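Local coordinates for protein carboxylesterase (Uncultured bacterium, PDB 5GMX) that hydrolyses carboxylic esters as a family VIII carboxylesterase of the beta-lactamase fold and also acts on oxyimino cephalosporins, at residues A77-V80 with V81-A85; V163-G166 with H167-E171; N254-A257 with W258-E262. All blocks are in the same frame, centred on the assembly; numbering follows the deposited sequence.

Contact 1: A77-V80 with V81-A85; sequences AATV and VGVLA
Val80 and Leu84 meet one turn apart in the second half of helix 72-86, the buried helix whose first turn holds Lys74 of a probable SxxK motif, Ser71 lying just ahead of it. Such a motif, with its serine at a helix start, is the signature of serine beta-lactamases and of the family VIII esterases related to them. The two side chains run alongside each other and point the same way, with Val80 CG1 4.1 Å from Leu84 CD1. Val80 sets CG1 trans to its own backbone nitrogen (chi1 173°), which turns this methyl along the helix and brings it to the leucine. Leu84 CG also rests 3.5 Å from Val80 O, the same carbonyl that accepts the backbone N-H of Leu84.

That bond, Leu84 N to Val80 O at 2.9 Å, belongs to an unbroken helical ladder. Gly82 N gives to Ala78 O at 2.9 Å, and Val83 N to Thr79 O at 2.8 Å, whereas Val81 N to Ala77 O is longer, 3.3 Å, and weak. Val83 places CG2 against the same threonine carbonyl, 3.3 Å from Thr79 O, so this oxygen carries a methyl beside its hydrogen bond. The hydroxyl of Thr79 turns back toward the helix start, where OG1 is hydrogen-bonded to Gly75 O; a polar atom in a buried place is thereby satisfied within its own helix.

Val80 packs on Leu183 and Phe187 of helix 183-192, while Thr79 and Leu84 touch Val191 and Lys190 of the same helix. Ala173 of helix 165-175 meets both Val80 and Leu84, and Phe324, just ahead of strand 325-326, lies on Ala78 and Thr79.

Contact 2: V163-G166 with H167-E171; sequences VVFG and HIAGE
Phe165 holds its ring carbon CG trans to the backbone nitrogen (chi1 175°), and its ring thereby presents one face to the methyl of Ala169, one turn on. Ala169 CB lies toward the rim of that face, 4.3 Å from Phe165 CE2. Ile168 adopts the less common chi1 of 55°, with CG1 between its backbone nitrogen and carbonyl carbon; this lays CG1 against the chain, 3.3 Å from Phe165 O.

Val164 O receives Ile168 N at 3.2 Å and, weakly, His167 N. Phe165 O takes Ala169 N at 3.0 Å. In the next bond, 2.9 Å from Gly170 N to Gly166 O, the donor stands above the carbonyl plane, 42° out of it. A water lies between His167 ND1, 2.9 Å away, and Val163 O, at an unusually short 2.5 Å that leaves that leg of the bridge doubtful.

Beside this turn, His167 stacks on Trp138 and the Phe165 ring meets that of His119. This is the N-terminal start of helix 165-175, which follows closely on the pocket residues Tyr160 and Ala162; Tyr160 probably corresponds to the tyrosine of the YxN motif in class C beta-lactamases.

Contact 3: N254-A257 with W258-E262; sequences NDRA and WRAAE
Asp255 and Trp258 meet at the start of the short helix 256-260, where the aspartate is the N-cap. Its OD2 accepts Trp258 N at 3.1 Å through the anti lone pair, the one away from OD1. With CG trans to the backbone nitrogen (chi1 176°), the carboxylate reaches forward over the first turn, and its plane stands 68° from that of the indole.

Main-chain bonds continue the turn. Asp255 O accepts Arg259 N at 3.3 Å, in a nearly straight bond, and Trp258 N only weakly. Arg256 O takes Ala260 N at 2.9 Å; Ala261 N to Ala257 O is weak, and Ala261 is the first residue to leave helical backbone angles.

Two guanidinium groups carry the charged side of the contact. The Arg256 group lays one face over the methyl of Ala260, with Arg256 CZ 3.6 Å from Ala260 CB. The Arg259 chain bends at chi3 (-62°) and folds back, placing one guanidinium face over Arg256 CA, with Arg259 NH2 3.5 Å from Arg256 CA. The arginine side chains cross at about a right angle, and Asp210 is paired with both through separate oxygens, so the shared carboxylate probably offsets their like charges, while Arg259 NH1 bonds to Ala253 O. A water in the plane of the Arg259 group, 3.2 Å from Arg259 NH2, donates to Asn254 O and links the arginine to the chain before the helix.

Trp258 NE1 is hydrogen-bonded to Asn68 OD1 in strand 67-68, and the indole packs on Leu135 and Tyr136 of helix 132-136 and on Leu248. Tyr136 also touches Ala257 and Ala261, so helix 132-136 packs against helix 256-260.

The three contacts follow one another along the chain. Contacts 1 and 2 have centres about 12 Å apart and touch where Val81 CG2 lies 3.9 Å from Ala169 O. Contacts 2 and 3, with centres about 17 Å apart, touch through His167 CE1 and Glu262 O at 3.8 Å. Contacts 1 and 3 do not meet; their nearest atoms are about 9 Å apart. Contact 2 thus bridges the other two. The bound phenylmethanesulfonic acid lies about 7 Å from the Trp258 side chain, 9 Å from that of Phe165 and 12 Å from that of Ala77. Leu248 of its pocket touches both Val163 and Trp258.

Contact 1: A77-V80 with V81-A85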
loop_
_atom_site.group_PDB
_atom_site.type_symbol
_atom_site.label_atom_id
_atom_site.label_comp_id
_atom_site.label_asym_id
_atom_site.label_seq_id
_atom_site.Cartn_x
_atom_site.Cartn_y
_atom_site.Cartn_z
ATOM N N ALA A 77 -4.074 -2.958 -2.298
ATOM C CA ALA A 77 -4.670 -4.290 -2.369
ATOM C C ALA A 77 -5.932 -4.290 -1.529
ATOM O O ALA A 77 -6.962 -4.848 -1.932
ATOM C CB ALA A 77 -3.692 -5.375 -1.894
ATOM N N ALA A 78 -5.866 -3.613 -0.380
ATOM C CA ALA A 78 -6.998 -3.638 0.533
ATOM C C ALA A 78 -8.181 -2.958 -0.151
ATOM O O ALA A 78 -9.342 -3.367 0.023
ATOM C CB ALA A 78 -6.659 -2.961 1.864
ATOM N N THR A 79 -7.880 -1.947 -0.969
ATOM C CA THR A 79 -8.953 -1.198 -1.601
ATOM C C THR A 79 -9.718 -2.116 -2.547
ATOM O O THR A 79 -10.952 -2.080 -2.577
ATOM C CB THR A 79 -8.424 0.038 -2.332
ATOM O OG1 THR A 79 -7.832 0.912 -1.368
ATOM C CG2 THR A 79 -9.560 0.775 -3.012
ATOM N N VAL A 80 -8.995 -2.987 -3.253
ATOM C CA VAL A 80 -9.657 -3.926 -4.155
ATOM C C VAL A 80 -10.680 -4.744 -3.367
ATOM O O VAL A 80 -11.847 -4.851 -3.773
ATOM C CB VAL A 80 -8.667 -4.879 -4.853
ATOM C CG1 VAL A 80 -9.429 -5.934 -5.650
ATOM C CG2 VAL A 80 -7.752 -4.100 -5.774
ATOM N N VAL A 81 -10.264 -5.268 -2.211
ATOM C CA VAL A 81 -11.163 -6.145 -1.457
ATOM C C VAL A 81 -12.368 -5.338 -1.035
ATOM O O VAL A 81 -13.519 -5.784 -1.184
ATOM C CB VAL A 81 -10.486 -6.781 -0.223
ATOM C CG1 VAL A 81 -11.525 -7.513 0.627
ATOM C CG2 VAL A 81 -9.391 -7.747 -0.667
ATOM N N GLY A 82 -12.095 -4.115 -0.589
ATOM C CA GLY A 82 -13.140 -3.223 -0.154
ATOM C C GLY A 82 -14.160 -2.985 -1.243
ATOM O O GLY A 82 -15.373 -3.028 -0.992
ATOM N N VAL A 83 -13.674 -2.766 -2.464
ATOM C CA VAL A 83 -14.580 -2.464 -3.565
ATOM C C VAL A 83 -15.426 -3.698 -3.810
ATOM O O VAL A 83 -16.655 -3.605 -3.964
ATOM C CB VAL A 83 -13.825 -2.040 -4.845
ATOM C CG1 VAL A 83 -14.763 -2.018 -6.054
ATOM C CG2 VAL A 83 -13.158 -0.675 -4.631
ATOM N N LEU A 84 -14.775 -4.862 -3.787
ATOM C CA LEU A 84 -15.502 -6.092 -4.060
ATOM C C LEU A 84 -16.479 -6.370 -2.930
ATOM O O LEU A 84 -17.544 -6.939 -3.168
ATOM C CB LEU A 84 -14.547 -7.279 -4.247
ATOM C CG LEU A 84 -13.700 -7.236 -5.525
ATOM C CD1 LEU A 84 -12.676 -8.357 -5.515
ATOM C CD2 LEU A 84 -14.579 -7.317 -6.768
ATOM N N ALA A 85 -16.140 -5.945 -1.709
ATOM C CA ALA A 85 -17.062 -6.188 -0.615
ATOM C C ALA A 85 -18.262 -5.271 -0.803
ATOM O O ALA A 85 -19.403 -5.654 -0.529
ATOM C CB ALA A 85 -16.397 -5.956 0.729
#

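Contact 2: V163-G166 with H167-E171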
loop_
_atom_site.group_PDB
_atom_site.type_symbol
_atom_site.label_atom_id
_atom_site.label_comp_id
_atom_site.label_asym_id
_atom_site.label_seq_id
_atom_site.Cartn_x
_atom_site.Cartn_y
_atom_site.Cartn_z
ATOM N N VAL A 163 5.103 -9.773 3.413
ATOM C CA VAL A 163 5.261 -9.896 1.969
ATOM C C VAL A 163 4.047 -10.575 1.344
ATOM O O VAL A 163 3.596 -10.183 0.267
ATOM C CB VAL A 163 6.544 -10.673 1.598
ATOM C CG1 VAL A 163 6.669 -10.808 0.079
ATOM C CG2 VAL A 163 7.781 -9.980 2.184
ATOM N N VAL A 164 3.519 -11.591 2.019
ATOM C CA VAL A 164 2.485 -12.439 1.434
ATOM C C VAL A 164 1.062 -11.886 1.574
ATOM O O VAL A 164 0.122 -12.486 1.054
ATOM C CB VAL A 164 2.524 -13.864 2.053
ATOM C CG1 VAL A 164 3.902 -14.486 1.872
ATOM C CG2 VAL A 164 2.145 -13.832 3.523
ATOM N N PHE A 165 0.893 -10.757 2.264
ATOM C CA PHE A 165 -0.442 -10.142 2.431
ATOM C C PHE A 165 -1.165 -9.963 1.092
ATOM O O PHE A 165 -2.361 -10.256 0.966
ATOM C CB PHE A 165 -0.327 -8.785 3.145
ATOM C CG PHE A 165 -1.631 -8.019 3.246
ATOM C CD1 PHE A 165 -2.505 -8.256 4.290
ATOM C CD2 PHE A 165 -1.957 -7.039 2.322
ATOM C CE1 PHE A 165 -3.696 -7.551 4.394
ATOM C CE2 PHE A 165 -3.145 -6.331 2.423
ATOM C CZ PHE A 165 -4.012 -6.587 3.465
ATOM N N GLY A 166 -0.424 -9.472 0.101
ATOM C CA GLY A 166 -0.966 -9.211 -1.217
ATOM C C GLY A 166 -1.482 -10.463 -1.896
ATOM O O GLY A 166 -2.500 -10.425 -2.589
ATOM N N HIS A 167 -0.791 -11.582 -1.682
ATOM C CA HIS A 167 -1.204 -12.853 -2.261
ATOM C C HIS A 167 -2.485 -13.414 -1.641
ATOM O O HIS A 167 -3.347 -13.914 -2.362
ATOM C CB HIS A 167 -0.090 -13.892 -2.130
ATOM C CG HIS A 167 0.969 -13.770 -3.182
ATOM N ND1 HIS A 167 2.002 -12.865 -3.094
ATOM C CD2 HIS A 167 1.135 -14.420 -4.358
ATOM C CE1 HIS A 167 2.773 -12.973 -4.162
ATOM N NE2 HIS A 167 2.267 -13.906 -4.948
ATOM N N ILE A 168 -2.611 -13.364 -0.317
ATOM C CA ILE A 168 -3.789 -13.953 0.317
ATOM C C ILE A 168 -5.022 -13.056 0.118
ATOM O O ILE A 168 -6.121 -13.543 -0.246
ATOM C CB ILE A 168 -3.545 -14.247 1.819
ATOM C CG1 ILE A 168 -3.086 -12.994 2.565
ATOM C CG2 ILE A 168 -2.501 -15.346 1.975
ATOM C CD1 ILE A 168 -2.647 -13.258 4.002
ATOM N N ALA A 169 -4.835 -11.751 0.325
ATOM C CA ALA A 169 -5.908 -10.793 0.060
ATOM C C ALA A 169 -6.345 -10.888 -1.404
ATOM O O ALA A 169 -7.540 -11.037 -1.732
ATOM C CB ALA A 169 -5.446 -9.374 0.388
ATOM N N GLY A 170 -5.341 -10.857 -2.272
ATOM C CA GLY A 170 -5.544 -10.889 -3.707
ATOM C C GLY A 170 -6.212 -12.163 -4.182
ATOM O O GLY A 170 -7.010 -12.135 -5.112
ATOM N N GLU A 171 -5.881 -13.288 -3.556
ATOM C CA GLU A 171 -6.460 -14.553 -3.975
ATOM C C GLU A 171 -7.925 -14.608 -3.577
ATOM O O GLU A 171 -8.748 -15.176 -4.306
ATOM C CB GLU A 171 -5.693 -15.743 -3.400
ATOM C CG GLU A 171 -6.217 -17.107 -3.855
ATOM C CD GLU A 171 -6.158 -17.334 -5.373
ATOM O OE1 GLU A 171 -5.606 -16.490 -6.113
ATOM O OE2 GLU A 171 -6.677 -18.376 -5.830
HETATM O O HOH W 1 2.227 -10.247 -1.795
#

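Contact 3: N254-A257 with W258-E262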
loop_
_atom_site.group_PDB
_atom_site.type_symbol
_atom_site.label_atom_id
_atom_site.label_comp_id
_atom_site.label_asym_id
_atom_site.label_seq_id
_atom_site.Cartn_x
_atom_site.Cartn_y
_atom_site.Cartn_z
ATOM N N ASN A 254 15.102 -2.793 -8.235
ATOM C CA ASN A 254 15.783 -2.420 -9.472
ATOM C C ASN A 254 15.873 -3.580 -10.463
ATOM O O ASN A 254 16.519 -3.475 -11.505
ATOM C CB ASN A 254 17.184 -1.891 -9.156
ATOM C CG ASN A 254 17.158 -0.653 -8.261
ATOM O OD1 ASN A 254 16.272 0.200 -8.371
ATOM N ND2 ASN A 254 18.129 -0.557 -7.366
ATOM N N ASP A 255 15.207 -4.680 -10.136
ATOM C CA ASP A 255 15.182 -5.856 -10.994
ATOM C C ASP A 255 13.870 -5.904 -11.758
ATOM O O ASP A 255 12.799 -5.763 -11.171
ATOM C CB ASP A 255 15.401 -7.119 -10.153
ATOM C CG ASP A 255 15.300 -8.401 -10.963
ATOM O OD1 ASP A 255 16.332 -8.884 -11.477
ATOM O OD2 ASP A 255 14.177 -8.932 -11.085
ATOM N N ARG A 256 13.964 -6.062 -13.077
ATOM C CA ARG A 256 12.792 -6.017 -13.948
ATOM C C ARG A 256 11.802 -7.133 -13.639
ATOM O O ARG A 256 10.596 -6.916 -13.699
ATOM C CB ARG A 256 13.213 -6.068 -15.428
ATOM C CG ARG A 256 12.078 -6.352 -16.418
ATOM C CD ARG A 256 10.991 -5.261 -16.443
ATOM N NE ARG A 256 9.790 -5.725 -17.142
ATOM C CZ ARG A 256 8.578 -5.185 -17.013
ATOM N NH1 ARG A 256 8.381 -4.151 -16.202
ATOM N NH2 ARG A 256 7.552 -5.697 -17.679
ATOM N N ALA A 257 12.303 -8.322 -13.309
ATOM C CA ALA A 257 11.420 -9.457 -13.032
ATOM C C ALA A 257 10.530 -9.163 -11.827
ATOM O O ALA A 257 9.357 -9.537 -11.798
ATOM C CB ALA A 257 12.232 -10.735 -12.806
ATOM N N TRP A 258 11.091 -8.473 -10.844
ATOM C CA TRP A 258 10.330 -8.059 -9.670
ATOM C C TRP A 258 9.200 -7.108 -10.080
ATOM O O TRP A 258 8.031 -7.346 -9.769
ATOM C CB TRP A 258 11.270 -7.407 -8.648
ATOM C CG TRP A 258 10.607 -6.668 -7.514
ATOM C CD1 TRP A 258 10.334 -5.330 -7.461
ATOM C CD2 TRP A 258 10.184 -7.213 -6.253
ATOM N NE1 TRP A 258 9.751 -5.012 -6.257
ATOM C CE2 TRP A 258 9.650 -6.149 -5.496
ATOM C CE3 TRP A 258 10.194 -8.498 -5.695
ATOM C CZ2 TRP A 258 9.129 -6.329 -4.216
ATOM C CZ3 TRP A 258 9.677 -8.676 -4.421
ATOM C CH2 TRP A 258 9.157 -7.594 -3.694
ATOM N N ARG A 259 9.542 -6.062 -10.820
ATOM C CA ARG A 259 8.548 -5.090 -11.265
ATOM C C ARG A 259 7.471 -5.706 -12.171
ATOM O O ARG A 259 6.320 -5.283 -12.146
ATOM C CB ARG A 259 9.237 -3.934 -11.992
ATOM C CG ARG A 259 10.238 -3.208 -11.121
ATOM C CD ARG A 259 10.718 -1.917 -11.759
ATOM N NE ARG A 259 11.413 -2.142 -13.017
ATOM C CZ ARG A 259 12.720 -2.340 -13.115
ATOM N NH1 ARG A 259 13.469 -2.349 -12.020
ATOM N NH2 ARG A 259 13.278 -2.542 -14.301
ATOM N N ALA A 260 7.843 -6.705 -12.961
ATOM C CA ALA A 260 6.918 -7.304 -13.920
ATOM C C ALA A 260 5.903 -8.211 -13.228
ATOM O O ALA A 260 4.793 -8.406 -13.725
ATOM C CB ALA A 260 7.688 -8.092 -14.995
ATOM N N ALA A 261 6.292 -8.763 -12.084
ATOM C CA ALA A 261 5.463 -9.727 -11.365
ATOM C C ALA A 261 4.323 -9.060 -10.612
ATOM O O ALA A 261 4.214 -7.846 -10.589
ATOM C CB ALA A 261 6.324 -10.535 -10.392
ATOM N N GLU A 262 3.474 -9.859 -9.984
ATOM C CA GLU A 262 2.488 -9.296 -9.075
ATOM C C GLU A 262 2.780 -9.756 -7.648
ATOM O O GLU A 262 2.559 -10.909 -7.293
ATOM C CB GLU A 262 1.069 -9.662 -9.504
ATOM C CG GLU A 262 0.692 -8.993 -10.811
ATOM C CD GLU A 262 -0.797 -9.011 -11.084
ATOM O OE1 GLU A 262 -1.195 -8.583 -12.194
ATOM O OE2 GLU A 262 -1.565 -9.417 -10.185
HETATM O O HOH W 2 16.379 -3.096 -14.726
#